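Local coordinates for protein laminin subunit ALPHA-1 (Mus musculus, PDB 2JD4) that forms part of the basement-membrane protein laminin-111, its LG4-5 domain pair binding magnesium here and probably contributing to anchorage at the cell surface, at residues 41-55 and 100-114. The protein carries 4 engineered substitutions. Numbering follows the deposited sequence.
Sequences VRKRLQVQLSIRTFA and LSDGKWHTVKTEYIK
Strands 44-53 and 106-113 pair antiparallel, their axes 4.6 Å apart at closest approach, and eight backbone hydrogen bonds run in reciprocal couples through Leu45-Tyr112, Val47-Thr110, Leu49-Val108 and Ile51-His106. Beyond the last couple, Gly103 N still reaches Thr53 O at 3.0 Å, but from above the carbonyl plane, and a water accepts from Thr53 N and lies within bonding reach of the carbonyls of Leu100 and Lys104. On the face bearing Leu45, Val47, Leu49 and Ile51, packing is largely apolar: Ile51 CG2 meets both Leu100 CD2 and Val108 CG2, each at 4.1 Å, and Leu49 lies alongside Val108. Ile60 and Leu81 cover this layer from strands 58-64 and 80-86 of the facing sheet, as expected for the beta sandwich of a laminin G domain, while strand 167-174 flanks strand 44-53 on its other edge. Tyr112 sets its ring against the loop 41-43 and the start of strand 44-53, with Lys43 O over one face and Arg42 O near the ring plane at the edge, 3.0 Å from Tyr112 OH; Leu45 CB touches Tyr112 CD2 at 3.9 Å. A leucine in its place would probably take away the aromatic face under Lys43 O and leave Arg42 O without its hydroxyl neighbour. At the far end, Arg52 CB sits over the six-membered ring of Trp105, 3.7 Å from the centroid and 11° off the normal, a CH-pi contact. The guanidinium, inclined 48° to the indole, continues past Trp105 NE1, and Arg52 NH2 hydrogen-bonds Tyr194 O. Gly103 CA makes a second CH-pi contact, 3.8 Å from the Phe54 ring centroid; a beta carbon on Gly103 would collide with Phe54 CZ, and the residue's positive phi also favours glycine.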
loop_
_atom_site.group_PDB
_atom_site.type_symbol
_atom_site.label_atom_id
_atom_site.label_comp_id
_atom_site.label_asym_id
_atom_site.label_seq_id
_atom_site.Cartn_x
_atom_site.Cartn_y
_atom_site.Cartn_z
ATOM N N VAL A 41 2.315 -5.960 32.308
ATOM C CA VAL A 41 1.022 -5.608 31.724
ATOM C C VAL A 41 -0.184 -6.398 32.222
ATOM O O VAL A 41 -1.301 -6.191 31.743
ATOM C CB VAL A 41 1.077 -5.736 30.189
ATOM C CG1 VAL A 41 2.250 -4.924 29.643
ATOM C CG2 VAL A 41 1.213 -7.195 29.794
ATOM N N ARG A 42 0.035 -7.298 33.175
ATOM C CA ARG A 42 -1.053 -8.116 33.709
ATOM C C ARG A 42 -2.284 -7.317 34.141
ATOM O O ARG A 42 -3.416 -7.667 33.799
ATOM C CB ARG A 42 -0.548 -8.953 34.887
ATOM C CG ARG A 42 0.408 -10.075 34.484
ATOM C CD ARG A 42 0.955 -10.788 35.706
ATOM N NE ARG A 42 1.819 -9.915 36.497
ATOM C CZ ARG A 42 2.397 -10.275 37.638
ATOM N NH1 ARG A 42 2.199 -11.492 38.126
ATOM N NH2 ARG A 42 3.176 -9.422 38.289
ATOM N N LYS A 43 -2.065 -6.239 34.883
ATOM C CA LYS A 43 -3.169 -5.420 35.366
ATOM C C LYS A 43 -3.240 -4.053 34.707
ATOM O O LYS A 43 -4.143 -3.269 34.988
ATOM C CB LYS A 43 -3.057 -5.243 36.885
ATOM C CG LYS A 43 -3.423 -6.477 37.698
ATOM C CD LYS A 43 -4.921 -6.755 37.618
ATOM C CE LYS A 43 -5.314 -7.962 38.457
ATOM N NZ LYS A 43 -4.999 -7.759 39.895
ATOM N N ARG A 44 -2.294 -3.761 33.823
ATOM C CA ARG A 44 -2.289 -2.462 33.168
ATOM C C ARG A 44 -1.468 -2.454 31.886
ATOM O O ARG A 44 -0.318 -2.897 31.867
ATOM C CB ARG A 44 -1.752 -1.404 34.138
ATOM C CG ARG A 44 -1.624 -0.003 33.561
ATOM C CD ARG A 44 -1.312 1.004 34.659
ATOM N NE ARG A 44 -0.059 0.712 35.353
ATOM C CZ ARG A 44 1.148 0.881 34.823
ATOM N NH1 ARG A 44 1.270 1.342 33.585
ATOM N NH2 ARG A 44 2.235 0.593 35.529
ATOM N N LEU A 45 -2.078 -1.960 30.812
ATOM C CA LEU A 45 -1.408 -1.863 29.519
ATOM C C LEU A 45 -1.690 -0.496 28.917
ATOM O O LEU A 45 -2.796 -0.237 28.442
ATOM C CB LEU A 45 -1.899 -2.957 28.562
ATOM C CG LEU A 45 -1.353 -2.898 27.124
ATOM C CD1 LEU A 45 0.145 -3.190 27.121
ATOM C CD2 LEU A 45 -2.094 -3.900 26.242
ATOM N N GLN A 46 -0.698 0.387 28.961
ATOM C CA GLN A 46 -0.847 1.718 28.388
ATOM C C GLN A 46 0.189 1.894 27.294
ATOM O O GLN A 46 1.393 1.847 27.551
ATOM C CB GLN A 46 -0.647 2.819 29.432
ATOM C CG GLN A 46 -0.719 4.224 28.818
ATOM C CD GLN A 46 -0.309 5.333 29.782
ATOM O OE1 GLN A 46 -0.998 5.608 30.769
ATOM N NE2 GLN A 46 0.823 5.973 29.498
ATOM N N VAL A 47 -0.285 2.095 26.073
ATOM C CA VAL A 47 0.607 2.278 24.942
ATOM C C VAL A 47 0.397 3.653 24.322
ATOM O O VAL A 47 -0.739 4.085 24.093
ATOM C CB VAL A 47 0.364 1.206 23.859
ATOM C CG1 VAL A 47 1.339 1.399 22.700
ATOM C CG2 VAL A 47 0.519 -0.190 24.457
ATOM N N GLN A 48 1.495 4.349 24.066
ATOM C CA GLN A 48 1.426 5.662 23.449
ATOM C C GLN A 48 2.391 5.659 22.270
ATOM O O GLN A 48 3.531 5.208 22.394
ATOM C CB GLN A 48 1.816 6.750 24.453
ATOM C CG GLN A 48 1.502 8.156 23.989
ATOM C CD GLN A 48 1.857 9.201 25.032
ATOM O OE1 GLN A 48 1.508 9.063 26.207
ATOM N NE2 GLN A 48 2.547 10.256 24.608
ATOM N N LEU A 49 1.929 6.158 21.127
ATOM C CA LEU A 49 2.755 6.199 19.922
ATOM C C LEU A 49 2.281 7.314 19.002
ATOM O O LEU A 49 1.228 7.891 19.222
ATOM C CB LEU A 49 2.687 4.847 19.199
ATOM C CG LEU A 49 1.319 4.309 18.765
ATOM C CD1 LEU A 49 0.929 4.918 17.420
ATOM C CD2 LEU A 49 1.375 2.797 18.656
ATOM N N SER A 50 3.076 7.634 17.986
ATOM C CA SER A 50 2.701 8.671 17.024
ATOM C C SER A 50 2.613 7.978 15.670
ATOM O O SER A 50 3.442 7.127 15.351
ATOM C CB SER A 50 3.747 9.793 16.989
ATOM O OG SER A 50 5.018 9.298 16.602
ATOM N N ILE A 51 1.609 8.336 14.878
ATOM C CA ILE A 51 1.422 7.700 13.588
ATOM C C ILE A 51 1.019 8.682 12.496
ATOM O O ILE A 51 0.391 9.705 12.760
ATOM C CB ILE A 51 0.365 6.577 13.715
ATOM C CG1 ILE A 51 0.305 5.742 12.434
ATOM C CG2 ILE A 51 -0.991 7.186 14.041
ATOM C CD1 ILE A 51 -0.456 4.434 12.606
ATOM N N ARG A 52 1.415 8.365 11.268
ATOM C CA ARG A 52 1.114 9.187 10.099
ATOM C C ARG A 52 0.777 8.223 8.962
ATOM O O ARG A 52 1.588 7.358 8.623
ATOM C CB ARG A 52 2.331 10.028 9.722
ATOM C CG ARG A 52 2.127 10.859 8.484
ATOM C CD ARG A 52 3.266 10.611 7.523
ATOM N NE ARG A 52 4.275 11.643 7.609
ATOM C CZ ARG A 52 5.461 11.575 7.021
ATOM N NH1 ARG A 52 5.798 10.509 6.303
ATOM N NH2 ARG A 52 6.304 12.584 7.148
ATOM N N THR A 53 -0.396 8.386 8.357
ATOM C CA THR A 53 -0.821 7.462 7.304
ATOM C C THR A 53 -1.927 7.973 6.368
ATOM O O THR A 53 -2.650 8.913 6.689
ATOM C CB THR A 53 -1.321 6.157 7.957
ATOM O OG1 THR A 53 -1.710 5.218 6.950
ATOM C CG2 THR A 53 -2.516 6.452 8.865
ATOM N N PHE A 54 -2.047 7.332 5.206
ATOM C CA PHE A 54 -3.085 7.655 4.226
ATOM C C PHE A 54 -3.935 6.390 4.043
ATOM O O PHE A 54 -4.947 6.405 3.343
ATOM C CB PHE A 54 -2.485 8.013 2.855
ATOM C CG PHE A 54 -1.759 9.333 2.815
ATOM C CD1 PHE A 54 -0.367 9.379 2.848
ATOM C CD2 PHE A 54 -2.469 10.526 2.694
ATOM C CE1 PHE A 54 0.309 10.594 2.754
ATOM C CE2 PHE A 54 -1.804 11.747 2.600
ATOM C CZ PHE A 54 -0.413 11.783 2.629
ATOM N N ALA A 55 -3.512 5.300 4.684
ATOM C CA ALA A 55 -4.183 4.009 4.551
ATOM C C ALA A 55 -5.549 3.874 5.209
ATOM O O ALA A 55 -5.907 4.630 6.104
ATOM C CB ALA A 55 -3.260 2.903 5.060
ATOM N N LEU A 100 -8.056 9.058 10.951
ATOM C CA LEU A 100 -6.596 9.218 10.947
ATOM C C LEU A 100 -5.876 9.279 9.607
ATOM O O LEU A 100 -4.732 9.719 9.546
ATOM C CB LEU A 100 -5.949 8.103 11.772
ATOM C CG LEU A 100 -5.954 8.232 13.296
ATOM C CD1 LEU A 100 -7.376 8.134 13.852
ATOM C CD2 LEU A 100 -5.086 7.132 13.860
ATOM N N SER A 101 -6.537 8.842 8.544
ATOM C CA SER A 101 -5.927 8.805 7.216
ATOM C C SER A 101 -5.737 10.130 6.463
ATOM O O SER A 101 -5.981 10.187 5.255
ATOM C CB SER A 101 -6.722 7.837 6.341
ATOM O OG SER A 101 -8.100 8.183 6.337
ATOM N N ASP A 102 -5.277 11.176 7.148
ATOM C CA ASP A 102 -5.069 12.472 6.501
ATOM C C ASP A 102 -3.611 12.802 6.195
ATOM O O ASP A 102 -3.305 13.896 5.723
ATOM C CB ASP A 102 -5.668 13.604 7.345
ATOM C CG ASP A 102 -5.128 13.629 8.765
ATOM O OD1 ASP A 102 -4.069 13.018 9.024
ATOM O OD2 ASP A 102 -5.767 14.275 9.626
ATOM N N GLY A 103 -2.709 11.867 6.470
ATOM C CA GLY A 103 -1.303 12.103 6.181
ATOM C C GLY A 103 -0.586 13.035 7.142
ATOM O O GLY A 103 0.542 13.451 6.884
ATOM N N LYS A 104 -1.239 13.383 8.245
ATOM C CA LYS A 104 -0.622 14.253 9.237
ATOM C C LYS A 104 -0.330 13.432 10.490
ATOM O O LYS A 104 -0.997 12.430 10.753
ATOM C CB LYS A 104 -1.549 15.423 9.572
ATOM C CG LYS A 104 -1.771 16.387 8.408
ATOM C CD LYS A 104 -2.765 17.474 8.779
ATOM C CE LYS A 104 -2.871 18.531 7.689
ATOM N NZ LYS A 104 -3.375 17.972 6.407
ATOM N N TRP A 105 0.673 13.848 11.255
ATOM C CA TRP A 105 1.041 13.129 12.473
ATOM C C TRP A 105 -0.024 13.206 13.562
ATOM O O TRP A 105 -0.582 14.271 13.829
ATOM C CB TRP A 105 2.361 13.661 13.034
ATOM C CG TRP A 105 3.567 13.243 12.249
ATOM C CD1 TRP A 105 4.250 13.985 11.319
ATOM C CD2 TRP A 105 4.222 11.973 12.308
ATOM N NE1 TRP A 105 5.293 13.246 10.800
ATOM C CE2 TRP A 105 5.297 12.009 11.391
ATOM C CE3 TRP A 105 4.003 10.802 13.049
ATOM C CZ2 TRP A 105 6.151 10.918 11.196
ATOM C CZ3 TRP A 105 4.851 9.720 12.855
ATOM C CH2 TRP A 105 5.916 9.787 11.934
ATOM N N HIS A 106 -0.292 12.067 14.191
ATOM C CA HIS A 106 -1.269 11.986 15.272
ATOM C C HIS A 106 -0.650 11.241 16.451
ATOM O O HIS A 106 0.215 10.385 16.266
ATOM C CB HIS A 106 -2.512 11.217 14.819
ATOM C CG HIS A 106 -3.232 11.844 13.667
ATOM N ND1 HIS A 106 -3.919 13.034 13.778
ATOM C CD2 HIS A 106 -3.374 11.443 12.381
ATOM C CE1 HIS A 106 -4.453 13.339 12.607
ATOM N NE2 HIS A 106 -4.136 12.391 11.744
ATOM N N THR A 107 -1.084 11.573 17.659
ATOM C CA THR A 107 -0.599 10.880 18.843
ATOM C C THR A 107 -1.741 9.952 19.241
ATOM O O THR A 107 -2.902 10.360 19.245
ATOM C CB THR A 107 -0.293 11.855 19.993
ATOM O OG1 THR A 107 -1.490 12.550 20.359
ATOM C CG2 THR A 107 0.763 12.860 19.563
ATOM N N VAL A 108 -1.416 8.705 19.553
ATOM C CA VAL A 108 -2.431 7.724 19.920
ATOM C C VAL A 108 -2.099 7.045 21.238
ATOM O O VAL A 108 -0.943 6.754 21.522
ATOM C CB VAL A 108 -2.561 6.642 18.826
ATOM C CG1 VAL A 108 -3.508 5.536 19.290
ATOM C CG2 VAL A 108 -3.070 7.280 17.527
ATOM N N LYS A 109 -3.124 6.800 22.044
ATOM C CA LYS A 109 -2.935 6.146 23.325
ATOM C C LYS A 109 -4.038 5.114 23.546
ATOM O O LYS A 109 -5.211 5.398 23.316
ATOM C CB LYS A 109 -2.964 7.185 24.453
ATOM C CG LYS A 109 -2.687 6.613 25.836
ATOM C CD LYS A 109 -3.210 7.537 26.934
ATOM C CE LYS A 109 -2.620 8.934 26.849
ATOM N NZ LYS A 109 -3.209 9.825 27.895
ATOM N N THR A 110 -3.659 3.908 23.960
ATOM C CA THR A 110 -4.635 2.863 24.244
ATOM C C THR A 110 -4.388 2.468 25.690
ATOM O O THR A 110 -3.246 2.237 26.092
ATOM C CB THR A 110 -4.476 1.626 23.321
ATOM O OG1 THR A 110 -3.195 1.020 23.523
ATOM C CG2 THR A 110 -4.618 2.034 21.857
ATOM N N GLU A 111 -5.455 2.390 26.476
ATOM C CA GLU A 111 -5.297 2.067 27.882
ATOM C C GLU A 111 -6.249 1.066 28.495
ATOM O O GLU A 111 -7.461 1.239 28.457
ATOM C CB GLU A 111 -5.374 3.339 28.720
ATOM C CG GLU A 111 -4.124 4.177 28.730
ATOM C CD GLU A 111 -4.244 5.348 29.680
ATOM O OE1 GLU A 111 -4.500 6.477 29.207
ATOM O OE2 GLU A 111 -4.101 5.130 30.902
ATOM N N TYR A 112 -5.664 0.022 29.065
ATOM C CA TYR A 112 -6.394 -1.003 29.787
ATOM C C TYR A 112 -5.855 -0.838 31.204
ATOM O O TYR A 112 -4.657 -0.993 31.435
ATOM C CB TYR A 112 -6.047 -2.400 29.278
ATOM C CG TYR A 112 -6.091 -3.472 30.358
ATOM C CD1 TYR A 112 -7.222 -3.646 31.161
ATOM C CD2 TYR A 112 -4.993 -4.303 30.583
ATOM C CE1 TYR A 112 -7.252 -4.624 32.171
ATOM C CE2 TYR A 112 -5.011 -5.283 31.585
ATOM C CZ TYR A 112 -6.142 -5.436 32.375
ATOM O OH TYR A 112 -6.153 -6.395 33.368
ATOM N N ILE A 113 -6.718 -0.490 32.148
ATOM C CA ILE A 113 -6.261 -0.335 33.518
ATOM C C ILE A 113 -7.369 -0.708 34.500
ATOM O O ILE A 113 -8.469 -0.155 34.461
ATOM C CB ILE A 113 -5.748 1.104 33.776
ATOM C CG1 ILE A 113 -5.122 1.187 35.169
ATOM C CG2 ILE A 113 -6.873 2.107 33.613
ATOM C CD1 ILE A 113 -4.393 2.483 35.432
ATOM N N LYS A 114 -7.069 -1.680 35.353
ATOM C CA LYS A 114 -8.009 -2.176 36.354
ATOM C C LYS A 114 -9.188 -2.903 35.706
ATOM O O LYS A 114 -9.041 -4.018 35.197
ATOM C CB LYS A 114 -8.517 -1.022 37.227
ATOM C CG LYS A 114 -7.441 -0.293 38.033
ATOM C CD LYS A 114 -6.761 -1.181 39.074
ATOM C CE LYS A 114 -5.728 -2.120 38.455
ATOM N NZ LYS A 114 -4.967 -2.907 39.476
HETATM O O HOH W 1 -2.017 10.391 9.348
#